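Local coordinates for RNA-binding protein RO60 (Deinococcus radiodurans, PDB 2NVO), which binds several small RNAs that accumulate during recovery from ultraviolet irradiation and contributes to the bacterium's resistance to that radiation, at residues R364-L369 / I447-Q452; K168-A173 / S217-V222; T272-N277 / Q296-R301; T45-L50 / H64-T69. One frame throughout, in Å; residues are numbered along the deposited sequence.

In the fold
Three of the contacts belong to the TROVE horseshoe and one to the VWFA-like domain that closes it into a ring, and none of the four touches another. Contacts 1 and 2 lie on opposite sides of the chain's centre, 55 Å apart between centres. Contacts 3 and 4 are likewise on opposite sides, with centres 35 Å apart. Contact 2, and segment 272-277 of contact 3, fall in the region that probably binds RNA; the nearest atoms of these two contacts are about 13 Å apart. Contact 4, about 15 Å from contact 1 at the nearest atoms, sits where horseshoe and VWFA-like domain meet. Contact 1 uses the strand that leads to calcium ligands Ser372 and Ser374.

Contact 1. Residues R364-L369 / I447-Q452; sequences RHLLAL and ILWAAQ
Leu366 reaches from its strand to Trp449 and Ala450 on the facing helix, and one methyl, CD2, does most of the touching. It stands 4.0 Å from Trp449 CE3 and equally far from CZ3, near the ring plane, so it meets the six-membered ring at its edge and not over a face. The same Leu366 CD2 lies 4.2 Å from Ala450 CB, resting in the angle between indole and alanine. The other methyl, Leu366 CD1, is 4.3 Å from Trp449 CZ3 but 6.2 Å from Ala450 CB, so Ala450 is met by CD2, while CD1 stays on the indole side. With CG anti to the backbone N (chi1 178°), Trp449 swings its ring across the leucine, and the two side chains meet at about a right angle. This is the layered alpha/beta packing of a VWFA-like domain: helix 445-452 covers one face of the largely parallel sheet, while Leu367 and Leu369 of the same strand point to helix 388-402 on the other. Leu366 and Ala450 are buried, and Phe460, Leu407 and Met409 of the neighbouring strands complete the apolar surroundings of Leu366. Toward the indole the packing is less enclosed. Trp449 remains partly exposed, although Phe415 meets its ring edge-to-face; farther along the helix, Ala451 turns its carbonyl oxygen to a hydrogen bond from Lys485 NZ.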
loop_
_atom_site.group_PDB
_atom_site.type_symbol
_atom_site.label_atom_id
_atom_site.label_comp_id
_atom_site.label_asym_id
_atom_site.label_seq_id
_atom_site.Cartn_x
_atom_site.Cartn_y
_atom_site.Cartn_z
ATOM N N ARG A 364 7.227 -4.670 -22.825
ATOM C CA ARG A 364 7.973 -5.895 -23.001
ATOM C C ARG A 364 9.050 -5.943 -21.930
ATOM O O ARG A 364 9.890 -5.063 -21.850
ATOM C CB ARG A 364 8.571 -5.967 -24.403
ATOM C CG ARG A 364 7.489 -5.849 -25.490
ATOM C CD ARG A 364 8.105 -5.704 -26.854
ATOM N NE ARG A 364 9.140 -6.706 -27.047
ATOM C CZ ARG A 364 8.920 -7.971 -27.394
ATOM N NH1 ARG A 364 7.681 -8.418 -27.613
ATOM N NH2 ARG A 364 9.955 -8.792 -27.534
ATOM N N HIS A 365 8.995 -6.972 -21.102
ATOM C CA HIS A 365 9.834 -7.047 -19.899
ATOM C C HIS A 365 10.925 -8.073 -20.076
ATOM O O HIS A 365 10.707 -9.104 -20.705
ATOM C CB HIS A 365 8.972 -7.463 -18.684
ATOM C CG HIS A 365 8.141 -6.356 -18.120
ATOM N ND1 HIS A 365 8.212 -5.969 -16.799
ATOM C CD2 HIS A 365 7.223 -5.541 -18.700
ATOM C CE1 HIS A 365 7.381 -4.964 -16.586
ATOM N NE2 HIS A 365 6.768 -4.689 -17.726
ATOM N N LEU A 366 12.100 -7.796 -19.505
ATOM C CA LEU A 366 13.124 -8.807 -19.325
ATOM C C LEU A 366 13.398 -8.824 -17.818
ATOM O O LEU A 366 13.807 -7.812 -17.256
ATOM C CB LEU A 366 14.401 -8.441 -20.075
ATOM C CG LEU A 366 15.540 -9.454 -20.064
ATOM C CD1 LEU A 366 15.115 -10.747 -20.670
ATOM C CD2 LEU A 366 16.799 -8.928 -20.801
ATOM N N LEU A 367 13.150 -9.963 -17.189
ATOM C CA LEU A 367 13.292 -10.091 -15.728
ATOM C C LEU A 367 14.572 -10.868 -15.491
ATOM O O LEU A 367 14.745 -11.950 -16.030
ATOM C CB LEU A 367 12.092 -10.833 -15.119
ATOM C CG LEU A 367 10.917 -10.062 -14.503
ATOM C CD1 LEU A 367 10.336 -9.057 -15.481
ATOM C CD2 LEU A 367 9.838 -11.018 -13.982
ATOM N N ALA A 368 15.496 -10.279 -14.746
ATOM C CA ALA A 368 16.767 -10.925 -14.455
ATOM C C ALA A 368 16.773 -11.241 -12.947
ATOM O O ALA A 368 16.762 -10.338 -12.123
ATOM C CB ALA A 368 17.887 -9.997 -14.818
ATOM N N LEU A 369 16.739 -12.528 -12.634
ATOM C CA LEU A 369 16.637 -13.023 -11.276
ATOM C C LEU A 369 17.998 -13.440 -10.738
ATOM O O LEU A 369 18.730 -14.186 -11.376
ATOM C CB LEU A 369 15.719 -14.248 -11.239
ATOM C CG LEU A 369 14.215 -14.058 -11.131
ATOM C CD1 LEU A 369 13.747 -12.825 -11.897
ATOM C CD2 LEU A 369 13.451 -15.311 -11.522
ATOM N N ILE A 447 21.024 -5.621 -19.457
ATOM C CA ILE A 447 20.902 -4.577 -20.464
ATOM C C ILE A 447 21.978 -4.712 -21.533
ATOM O O ILE A 447 21.713 -4.531 -22.722
ATOM C CB ILE A 447 20.964 -3.191 -19.830
ATOM C CG1 ILE A 447 19.929 -3.082 -18.713
ATOM C CG2 ILE A 447 20.738 -2.093 -20.886
ATOM C CD1 ILE A 447 20.209 -1.971 -17.759
ATOM N N LEU A 448 23.199 -5.004 -21.101
ATOM C CA LEU A 448 24.275 -5.290 -22.036
ATOM C C LEU A 448 23.906 -6.523 -22.875
ATOM O O LEU A 448 24.061 -6.527 -24.099
ATOM C CB LEU A 448 25.585 -5.517 -21.282
ATOM C CG LEU A 448 26.159 -4.388 -20.426
ATOM C CD1 LEU A 448 27.327 -4.915 -19.615
ATOM C CD2 LEU A 448 26.616 -3.176 -21.275
ATOM N N TRP A 449 23.402 -7.565 -22.218
ATOM C CA TRP A 449 23.053 -8.798 -22.903
ATOM C C TRP A 449 21.987 -8.574 -23.969
ATOM O O TRP A 449 22.119 -9.062 -25.085
ATOM C CB TRP A 449 22.570 -9.855 -21.915
ATOM C CG TRP A 449 22.154 -11.157 -22.561
ATOM C CD1 TRP A 449 22.971 -12.202 -22.902
ATOM C CD2 TRP A 449 20.820 -11.565 -22.896
ATOM N NE1 TRP A 449 22.232 -13.225 -23.441
ATOM C CE2 TRP A 449 20.913 -12.862 -23.460
ATOM C CE3 TRP A 449 19.558 -10.952 -22.800
ATOM C CZ2 TRP A 449 19.797 -13.557 -23.926
ATOM C CZ3 TRP A 449 18.441 -11.651 -23.260
ATOM C CH2 TRP A 449 18.567 -12.946 -23.809
ATOM N N ALA A 450 20.929 -7.850 -23.620
ATOM C CA ALA A 450 19.827 -7.630 -24.554
ATOM C C ALA A 450 20.303 -6.873 -25.801
ATOM O O ALA A 450 19.859 -7.162 -26.915
ATOM C CB ALA A 450 18.677 -6.878 -23.887
ATOM N N ALA A 451 21.191 -5.905 -25.611
ATOM C CA ALA A 451 21.708 -5.128 -26.749
ATOM C C ALA A 451 22.553 -6.012 -27.659
ATOM O O ALA A 451 22.413 -5.974 -28.885
ATOM C CB ALA A 451 22.509 -3.940 -26.271
ATOM N N GLN A 452 23.415 -6.817 -27.044
ATOM C CA GLN A 452 24.193 -7.827 -27.745
ATOM C C GLN A 452 23.304 -8.780 -28.551
ATOM O O GLN A 452 23.639 -9.168 -29.674
ATOM C CB GLN A 452 25.027 -8.617 -26.736
ATOM C CG GLN A 452 25.952 -9.654 -27.348
ATOM C CD GLN A 452 27.018 -10.138 -26.372
ATOM O OE1 GLN A 452 26.964 -9.851 -25.173
ATOM N NE2 GLN A 452 27.996 -10.875 -26.888
#

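Contact 2. Residues K168-A173 / S217-V222; sequences KLALWA and SPALRV
Within segment 168-173, Ala170 alone packs on Ala219 and Val222, and its methyl carries every close approach. The apolar contacts come first. Ala170 CB lies 3.9 Å from Ala219 CB and 3.9 Å from Val222 CG2, so it sits between two side chains three positions apart on the facing helix. Val222 presents this methyl with CG1 anti to the carbonyl carbon (chi1 -46°), which leaves CG2 in the crowded position between backbone N and carbonyl carbon, directed at the alanine. The second kind is a methyl against a polar backbone atom: Ala170 CB is 3.6 Å from Ala219 O, a van der Waals approach. Backbone bonds act within the helices; Trp172 N, for instance, is 3.0 Å from Lys168 O. Nearby, Leu169 packs on Val203 and Leu204 of helix 198-209, and Ser217, ahead of the second helix, touches Ala199 of the same helix; all lie in the TROVE horseshoe, inside the region that probably binds RNA. Ala170 and Ala219 bring their CA atoms to 5.6 Å, a separation that their short side chains permit. The chemistry is therefore that of shape and close backbone approach: buried methyls join the helices through dispersion forces, with no charge pairing or directional bond between the two segments.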
loop_
_atom_site.group_PDB
_atom_site.type_symbol
_atom_site.label_atom_id
_atom_site.label_comp_id
_atom_site.label_asym_id
_atom_site.label_seq_id
_atom_site.Cartn_x
_atom_site.Cartn_y
_atom_site.Cartn_z
ATOM N N LYS A 168 -20.241 10.334 7.660
ATOM C CA LYS A 168 -18.787 10.450 7.700
ATOM C C LYS A 168 -18.334 11.063 9.022
ATOM O O LYS A 168 -17.302 10.676 9.579
ATOM C CB LYS A 168 -18.248 11.282 6.540
ATOM C CG LYS A 168 -16.788 11.670 6.744
ATOM C CD LYS A 168 -16.268 12.648 5.699
ATOM C CE LYS A 168 -15.632 11.933 4.520
ATOM N NZ LYS A 168 -14.760 12.854 3.735
ATOM N N LEU A 169 -19.106 12.018 9.529
ATOM C CA LEU A 169 -18.752 12.648 10.790
ATOM C C LEU A 169 -18.812 11.642 11.932
ATOM O O LEU A 169 -17.915 11.603 12.785
ATOM C CB LEU A 169 -19.656 13.845 11.088
ATOM C CG LEU A 169 -19.375 15.123 10.295
ATOM C CD1 LEU A 169 -20.187 16.280 10.873
ATOM C CD2 LEU A 169 -17.881 15.460 10.282
ATOM N N ALA A 170 -19.876 10.837 11.944
ATOM C CA ALA A 170 -20.089 9.852 12.999
ATOM C C ALA A 170 -18.964 8.832 12.975
ATOM O O ALA A 170 -18.481 8.394 14.022
ATOM C CB ALA A 170 -21.438 9.162 12.826
ATOM N N LEU A 171 -18.556 8.470 11.762
ATOM C CA LEU A 171 -17.459 7.541 11.547
ATOM C C LEU A 171 -16.167 8.099 12.132
ATOM O O LEU A 171 -15.443 7.397 12.843
ATOM C CB LEU A 171 -17.286 7.268 10.050
ATOM C CG LEU A 171 -16.089 6.396 9.653
ATOM C CD1 LEU A 171 -16.266 4.975 10.166
ATOM C CD2 LEU A 171 -15.868 6.404 8.139
ATOM N N TRP A 172 -15.885 9.364 11.828
ATOM C CA TRP A 172 -14.705 10.035 12.370
ATOM C C TRP A 172 -14.789 10.077 13.886
ATOM O O TRP A 172 -13.774 9.948 14.570
ATOM C CB TRP A 172 -14.575 11.460 11.826
ATOM C CG TRP A 172 -14.127 11.541 10.389
ATOM C CD1 TRP A 172 -14.235 10.567 9.435
ATOM C CD2 TRP A 172 -13.529 12.670 9.741
ATOM N NE1 TRP A 172 -13.728 11.015 8.239
ATOM C CE2 TRP A 172 -13.293 12.307 8.399
ATOM C CE3 TRP A 172 -13.174 13.958 10.164
ATOM C CZ2 TRP A 172 -12.717 13.180 7.477
ATOM C CZ3 TRP A 172 -12.607 14.829 9.245
ATOM C CH2 TRP A 172 -12.374 14.434 7.922
ATOM N N ALA A 173 -16.003 10.236 14.411
ATOM C CA ALA A 173 -16.198 10.362 15.856
ATOM C C ALA A 173 -15.830 9.091 16.621
ATOM O O ALA A 173 -15.475 9.153 17.800
ATOM C CB ALA A 173 -17.632 10.771 16.176
ATOM N N SER A 217 -30.847 9.949 13.453
ATOM C CA SER A 217 -30.218 9.911 12.131
ATOM C C SER A 217 -29.328 8.692 11.971
ATOM O O SER A 217 -28.375 8.726 11.189
ATOM C CB SER A 217 -29.360 11.162 11.908
ATOM O OG SER A 217 -29.865 12.301 12.598
ATOM N N PRO A 218 -29.686 7.589 12.660
ATOM C CA PRO A 218 -28.865 6.472 13.148
ATOM C C PRO A 218 -27.343 6.666 13.108
ATOM O O PRO A 218 -26.599 5.685 13.245
ATOM C CB PRO A 218 -29.303 5.318 12.234
ATOM C CG PRO A 218 -30.824 5.608 12.057
ATOM C CD PRO A 218 -31.045 7.097 12.379
ATOM N N ALA A 219 -26.894 7.910 12.957
ATOM C CA ALA A 219 -25.483 8.252 13.027
ATOM C C ALA A 219 -25.129 8.219 14.501
ATOM O O ALA A 219 -24.056 7.758 14.882
ATOM C CB ALA A 219 -25.260 9.636 12.460
ATOM N N LEU A 220 -26.058 8.688 15.329
ATOM C CA LEU A 220 -25.898 8.613 16.770
ATOM C C LEU A 220 -25.964 7.167 17.202
ATOM O O LEU A 220 -25.388 6.782 18.219
ATOM C CB LEU A 220 -27.000 9.391 17.474
ATOM C CG LEU A 220 -27.162 10.846 17.061
ATOM C CD1 LEU A 220 -28.067 11.552 18.047
ATOM C CD2 LEU A 220 -25.809 11.540 16.975
ATOM N N ARG A 221 -26.698 6.377 16.428
ATOM C CA ARG A 221 -26.855 4.965 16.708
ATOM C C ARG A 221 -25.482 4.313 16.738
ATOM O O ARG A 221 -25.116 3.672 17.722
ATOM C CB ARG A 221 -27.747 4.310 15.652
ATOM C CG ARG A 221 -28.454 3.052 16.125
ATOM C CD ARG A 221 -29.534 2.631 15.139
ATOM N NE ARG A 221 -30.495 3.707 14.902
ATOM C CZ ARG A 221 -31.701 3.774 15.462
ATOM N NH1 ARG A 221 -32.110 2.821 16.291
ATOM N NH2 ARG A 221 -32.502 4.795 15.185
ATOM N N VAL A 222 -24.712 4.496 15.668
ATOM C CA VAL A 222 -23.365 3.935 15.620
ATOM C C VAL A 222 -22.522 4.485 16.767
ATOM O O VAL A 222 -21.685 3.779 17.327
ATOM C CB VAL A 222 -22.658 4.179 14.264
ATOM C CG1 VAL A 222 -23.602 3.869 13.117
ATOM C CG2 VAL A 222 -22.143 5.601 14.165
#

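Contact 3. Residues T272-N277 / Q296-R301; sequences TWLLRN and QAVIER
Leu274 and Arg301 meet because of two torsional choices: the leucine sets CG anti to its backbone N (chi1 -174°), extending CD2 across the gap, and the arginine bends at chi3 (57°), folding its guanidinium back beside that methyl. CD2 then lies 3.6 Å above the guanidinium plane, over one face but offset toward the rim. The distances confirm that both ends of the bent chain take part, CB at its base and CD and NE farther out, with Leu274 CD2 at 3.7 Å from Arg301 NE, 3.8 Å from Arg301 CB and 4.0 Å from Arg301 CD. A looser apolar touch of 4.3 Å joins Leu274 CD2 to Val298 CG1. Beyond the two segments, Arg301 NH1 bonds Met266 O and NH2 makes a weak bond to Asn269 O; both hold the planar group at the turn between helices 259-266 and 271-283. Within the first helix, Asn277 ND2 gives a nearly straight bond (161°) to Trp273 O, 2.7 Å long, and its amide nitrogen also stands over one face of the Trp273 ring. Helices 271-283 and 292-302 are thus joined in the alpha-helical TROVE horseshoe. Chemically, the arginine plays a double part: its guanidinium face and aliphatic stem pack on leucine, while NH1 and, weakly, NH2 bond backbone carbonyls, which probably eases placing a partly exposed charge beside a buried hydrophobic side chain.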
loop_
_atom_site.group_PDB
_atom_site.type_symbol
_atom_site.label_atom_id
_atom_site.label_comp_id
_atom_site.label_asym_id
_atom_site.label_seq_id
_atom_site.Cartn_x
_atom_site.Cartn_y
_atom_site.Cartn_z
ATOM N N THR A 272 -10.748 -8.780 1.591
ATOM C CA THR A 272 -9.488 -8.267 2.108
ATOM C C THR A 272 -9.378 -8.524 3.607
ATOM O O THR A 272 -8.381 -9.077 4.076
ATOM C CB THR A 272 -9.347 -6.771 1.821
ATOM O OG1 THR A 272 -9.633 -6.530 0.436
ATOM C CG2 THR A 272 -7.933 -6.304 2.140
ATOM N N TRP A 273 -10.421 -8.145 4.343
ATOM C CA TRP A 273 -10.507 -8.402 5.777
ATOM C C TRP A 273 -10.308 -9.877 6.057
ATOM O O TRP A 273 -9.524 -10.269 6.931
ATOM C CB TRP A 273 -11.876 -7.967 6.329
ATOM C CG TRP A 273 -11.994 -8.122 7.827
ATOM C CD1 TRP A 273 -11.722 -7.167 8.772
ATOM C CD2 TRP A 273 -12.389 -9.297 8.557
ATOM N NE1 TRP A 273 -11.928 -7.674 10.034
ATOM C CE2 TRP A 273 -12.338 -8.976 9.929
ATOM C CE3 TRP A 273 -12.791 -10.583 8.180
ATOM C CZ2 TRP A 273 -12.664 -9.896 10.925
ATOM C CZ3 TRP A 273 -13.113 -11.496 9.171
ATOM C CH2 TRP A 273 -13.046 -11.149 10.528
ATOM N N LEU A 274 -11.045 -10.698 5.310
ATOM C CA LEU A 274 -11.007 -12.140 5.488
ATOM C C LEU A 274 -9.590 -12.682 5.308
ATOM O O LEU A 274 -9.134 -13.539 6.071
ATOM C CB LEU A 274 -11.968 -12.818 4.505
ATOM C CG LEU A 274 -12.077 -14.321 4.739
ATOM C CD1 LEU A 274 -12.440 -14.583 6.189
ATOM C CD2 LEU A 274 -13.084 -14.979 3.797
ATOM N N LEU A 275 -8.901 -12.181 4.288
ATOM C CA LEU A 275 -7.543 -12.636 4.003
ATOM C C LEU A 275 -6.595 -12.396 5.180
ATOM O O LEU A 275 -5.830 -13.286 5.563
ATOM C CB LEU A 275 -7.016 -11.980 2.731
ATOM C CG LEU A 275 -7.631 -12.584 1.473
ATOM C CD1 LEU A 275 -7.318 -11.733 0.243
ATOM C CD2 LEU A 275 -7.142 -13.996 1.306
ATOM N N ARG A 276 -6.663 -11.214 5.779
ATOM C CA ARG A 276 -5.774 -10.927 6.903
ATOM C C ARG A 276 -6.277 -11.438 8.245
ATOM O O ARG A 276 -5.615 -11.244 9.259
ATOM C CB ARG A 276 -5.427 -9.439 6.987
ATOM C CG ARG A 276 -6.600 -8.508 7.153
ATOM C CD ARG A 276 -6.122 -7.107 7.551
ATOM N NE ARG A 276 -6.969 -6.072 6.955
ATOM C CZ ARG A 276 -8.023 -5.523 7.553
ATOM N NH1 ARG A 276 -8.365 -5.890 8.786
ATOM N NH2 ARG A 276 -8.734 -4.595 6.917
ATOM N N ASN A 277 -7.425 -12.119 8.259
ATOM C CA ASN A 277 -8.012 -12.535 9.527
ATOM C C ASN A 277 -8.174 -14.040 9.727
ATOM O O ASN A 277 -8.723 -14.478 10.744
ATOM C CB ASN A 277 -9.326 -11.783 9.789
ATOM C CG ASN A 277 -9.097 -10.379 10.326
ATOM O OD1 ASN A 277 -8.786 -10.206 11.497
ATOM N ND2 ASN A 277 -9.261 -9.376 9.477
ATOM N N GLN A 296 -16.060 -24.502 4.625
ATOM C CA GLN A 296 -16.513 -24.425 3.241
ATOM C C GLN A 296 -16.902 -23.009 2.880
ATOM O O GLN A 296 -16.632 -22.535 1.776
ATOM C CB GLN A 296 -17.692 -25.374 2.950
ATOM C CG GLN A 296 -17.929 -25.536 1.440
ATOM C CD GLN A 296 -16.708 -26.076 0.707
ATOM O OE1 GLN A 296 -16.400 -25.649 -0.409
ATOM N NE2 GLN A 296 -15.995 -27.003 1.339
ATOM N N ALA A 297 -17.538 -22.323 3.814
ATOM C CA ALA A 297 -17.975 -20.962 3.552
ATOM C C ALA A 297 -16.759 -20.058 3.342
ATOM O O ALA A 297 -16.775 -19.164 2.498
ATOM C CB ALA A 297 -18.835 -20.446 4.703
ATOM N N VAL A 298 -15.701 -20.285 4.120
ATOM C CA VAL A 298 -14.474 -19.500 3.891
ATOM C C VAL A 298 -13.884 -19.823 2.514
ATOM O O VAL A 298 -13.593 -18.922 1.735
ATOM C CB VAL A 298 -13.443 -19.706 5.025
ATOM C CG1 VAL A 298 -12.065 -19.108 4.651
ATOM C CG2 VAL A 298 -13.955 -19.066 6.313
ATOM N N ILE A 299 -13.741 -21.106 2.199
ATOM C CA ILE A 299 -13.229 -21.506 0.890
ATOM C C ILE A 299 -13.984 -20.841 -0.257
ATOM O O ILE A 299 -13.371 -20.336 -1.192
ATOM C CB ILE A 299 -13.214 -23.030 0.724
ATOM C CG1 ILE A 299 -12.169 -23.634 1.672
ATOM C CG2 ILE A 299 -12.909 -23.439 -0.734
ATOM C CD1 ILE A 299 -12.305 -25.141 1.825
ATOM N N GLU A 300 -15.314 -20.832 -0.182
ATOM C CA GLU A 300 -16.122 -20.222 -1.240
ATOM C C GLU A 300 -15.861 -18.722 -1.399
ATOM O O GLU A 300 -15.841 -18.199 -2.509
ATOM C CB GLU A 300 -17.624 -20.484 -1.010
ATOM C CG GLU A 300 -18.002 -21.957 -1.073
ATOM C CD GLU A 300 -17.613 -22.613 -2.394
ATOM O OE1 GLU A 300 -17.615 -21.914 -3.428
ATOM O OE2 GLU A 300 -17.302 -23.825 -2.405
ATOM N N ARG A 301 -15.676 -18.022 -0.298
ATOM C CA ARG A 301 -15.365 -16.602 -0.393
ATOM C C ARG A 301 -13.960 -16.355 -0.962
ATOM O O ARG A 301 -13.759 -15.439 -1.743
ATOM C CB ARG A 301 -15.517 -15.938 0.973
ATOM C CG ARG A 301 -16.901 -16.135 1.568
ATOM C CD ARG A 301 -16.955 -15.629 2.982
ATOM N NE ARG A 301 -16.576 -14.222 3.024
ATOM C CZ ARG A 301 -16.761 -13.437 4.076
ATOM N NH1 ARG A 301 -17.338 -13.921 5.170
ATOM N NH2 ARG A 301 -16.379 -12.172 4.030
#

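Contact 4. Residues T45-L50 / H64-T69; sequences TRFLVL and HTVQAT
Phe47, on a helix, faces Val66, on an irregular extended run of chain, with their CA atoms 9.0 Å apart, the smallest CA separation between the two segments. The phenyl ring fills this distance. Its CG is anti to the backbone N (chi1 171°), which carries the ring away from the helix, and chi2 of 90° turns it square to the CA-CB-CG plane. The far end, Phe47 CZ, meets Val66 CG2 at 3.3 Å, a tight approach for two carbons; the methyl comes obliquely, and the two side chains cross at about a right angle. Val66 supplies this methyl with CG2 itself anti to its backbone N. Next to it, Gln67 O lies in the plane of the ring at its edge, 3.5 Å from Phe47 CE1 and 3.7 Å from CZ, where the partly positive ring hydrogens probably attract the carbonyl oxygen. Ala68 adds a more distant touch, its CA 4.3 Å from Phe47 CZ. Helix 100-112 lies against both segments, through Val105 on Phe47 and Leu108 on Ala68, while Thr69, the N-cap of helix 70-78, bonds Asp53 through OG1. Arg46 NH2 bonds the carbonyls of Arg510 and Val534, both in the VWFA-like domain. The contact therefore lies at the seam of the ring-shaped Ro fold, where the first TROVE helices meet the VWFA-like domain and strand 56-59 adds an edge to that domain's sheet.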
loop_
_atom_site.group_PDB
_atom_site.type_symbol
_atom_site.label_atom_id
_atom_site.label_comp_id
_atom_site.label_asym_id
_atom_site.label_seq_id
_atom_site.Cartn_x
_atom_site.Cartn_y
_atom_site.Cartn_z
ATOM N N THR A 45 5.668 15.100 -9.321
ATOM C CA THR A 45 4.832 13.903 -9.355
ATOM C C THR A 45 5.605 12.722 -8.760
ATOM O O THR A 45 5.056 11.923 -7.993
ATOM C CB THR A 45 4.352 13.556 -10.790
ATOM O OG1 THR A 45 3.350 14.493 -11.207
ATOM C CG2 THR A 45 3.744 12.169 -10.827
ATOM N N ARG A 46 6.883 12.622 -9.101
ATOM C CA ARG A 46 7.692 11.533 -8.565
ATOM C C ARG A 46 7.767 11.603 -7.047
ATOM O O ARG A 46 7.658 10.597 -6.366
ATOM C CB ARG A 46 9.096 11.518 -9.159
ATOM C CG ARG A 46 9.918 10.316 -8.684
ATOM C CD ARG A 46 11.178 10.121 -9.521
ATOM N NE ARG A 46 10.851 9.640 -10.858
ATOM C CZ ARG A 46 11.737 9.153 -11.722
ATOM N NH1 ARG A 46 13.020 9.085 -11.390
ATOM N NH2 ARG A 46 11.336 8.734 -12.922
ATOM N N PHE A 47 7.960 12.806 -6.523
ATOM C CA PHE A 47 7.999 12.993 -5.086
ATOM C C PHE A 47 6.659 12.623 -4.444
ATOM O O PHE A 47 6.610 12.033 -3.362
ATOM C CB PHE A 47 8.381 14.436 -4.753
ATOM C CG PHE A 47 8.242 14.774 -3.304
ATOM C CD1 PHE A 47 9.307 14.596 -2.432
ATOM C CD2 PHE A 47 7.049 15.272 -2.810
ATOM C CE1 PHE A 47 9.174 14.901 -1.079
ATOM C CE2 PHE A 47 6.914 15.576 -1.463
ATOM C CZ PHE A 47 7.979 15.395 -0.607
ATOM N N LEU A 48 5.570 12.980 -5.108
ATOM C CA LEU A 48 4.230 12.677 -4.608
ATOM C C LEU A 48 3.919 11.183 -4.555
ATOM O O LEU A 48 3.232 10.723 -3.653
ATOM C CB LEU A 48 3.181 13.379 -5.461
ATOM C CG LEU A 48 3.146 14.895 -5.302
ATOM C CD1 LEU A 48 2.260 15.520 -6.368
ATOM C CD2 LEU A 48 2.642 15.240 -3.903
ATOM N N VAL A 49 4.425 10.425 -5.519
ATOM C CA VAL A 49 4.167 8.987 -5.550
ATOM C C VAL A 49 5.112 8.201 -4.655
ATOM O O VAL A 49 4.681 7.356 -3.880
ATOM C CB VAL A 49 4.271 8.413 -6.984
ATOM C CG1 VAL A 49 4.248 6.875 -6.955
ATOM C CG2 VAL A 49 3.160 8.955 -7.848
ATOM N N LEU A 50 6.406 8.463 -4.784
ATOM C CA LEU A 50 7.408 7.695 -4.056
ATOM C C LEU A 50 7.593 8.202 -2.635
ATOM O O LEU A 50 7.930 7.436 -1.749
ATOM C CB LEU A 50 8.751 7.736 -4.784
ATOM C CG LEU A 50 8.735 7.174 -6.205
ATOM C CD1 LEU A 50 10.136 7.177 -6.801
ATOM C CD2 LEU A 50 8.145 5.785 -6.201
ATOM N N HIS A 64 11.434 6.084 6.886
ATOM C CA HIS A 64 11.234 6.997 5.763
ATOM C C HIS A 64 9.870 7.676 5.696
ATOM O O HIS A 64 9.035 7.389 4.835
ATOM C CB HIS A 64 11.710 6.389 4.437
ATOM C CG HIS A 64 13.202 6.352 4.323
ATOM N ND1 HIS A 64 13.925 7.301 3.630
ATOM C CD2 HIS A 64 14.119 5.513 4.874
ATOM C CE1 HIS A 64 15.214 7.034 3.733
ATOM N NE2 HIS A 64 15.360 5.955 4.483
ATOM N N THR A 65 9.676 8.577 6.652
ATOM C CA THR A 65 8.585 9.529 6.623
ATOM C C THR A 65 8.939 10.592 5.603
ATOM O O THR A 65 10.094 11.017 5.499
ATOM C CB THR A 65 8.415 10.202 7.984
ATOM O OG1 THR A 65 8.139 9.205 8.971
ATOM C CG2 THR A 65 7.268 11.200 7.946
ATOM N N VAL A 66 7.952 11.018 4.836
ATOM C CA VAL A 66 8.209 12.010 3.818
ATOM C C VAL A 66 8.639 13.320 4.478
ATOM O O VAL A 66 8.062 13.765 5.469
ATOM C CB VAL A 66 6.979 12.243 2.926
ATOM C CG1 VAL A 66 5.863 12.888 3.733
ATOM C CG2 VAL A 66 7.350 13.095 1.714
ATOM N N GLN A 67 9.692 13.910 3.935
ATOM C CA GLN A 67 10.114 15.234 4.328
ATOM C C GLN A 67 10.231 16.039 3.053
ATOM O O GLN A 67 10.627 15.500 2.022
ATOM C CB GLN A 67 11.465 15.171 5.024
ATOM C CG GLN A 67 11.416 14.571 6.417
ATOM C CD GLN A 67 12.704 14.801 7.166
ATOM O OE1 GLN A 67 13.461 13.866 7.421
ATOM N NE2 GLN A 67 12.974 16.060 7.510
ATOM N N ALA A 68 9.870 17.316 3.111
ATOM C CA ALA A 68 10.009 18.191 1.948
ATOM C C ALA A 68 11.478 18.513 1.687
ATOM O O ALA A 68 12.209 18.868 2.599
ATOM C CB ALA A 68 9.206 19.467 2.150
ATOM N N THR A 69 11.919 18.375 0.445
ATOM C CA THR A 69 13.285 18.737 0.103
ATOM C C THR A 69 13.324 20.169 -0.416
ATOM O O THR A 69 12.285 20.799 -0.599
ATOM C CB THR A 69 13.883 17.799 -0.962
ATOM O OG1 THR A 69 13.094 17.869 -2.156
ATOM C CG2 THR A 69 13.927 16.362 -0.453
#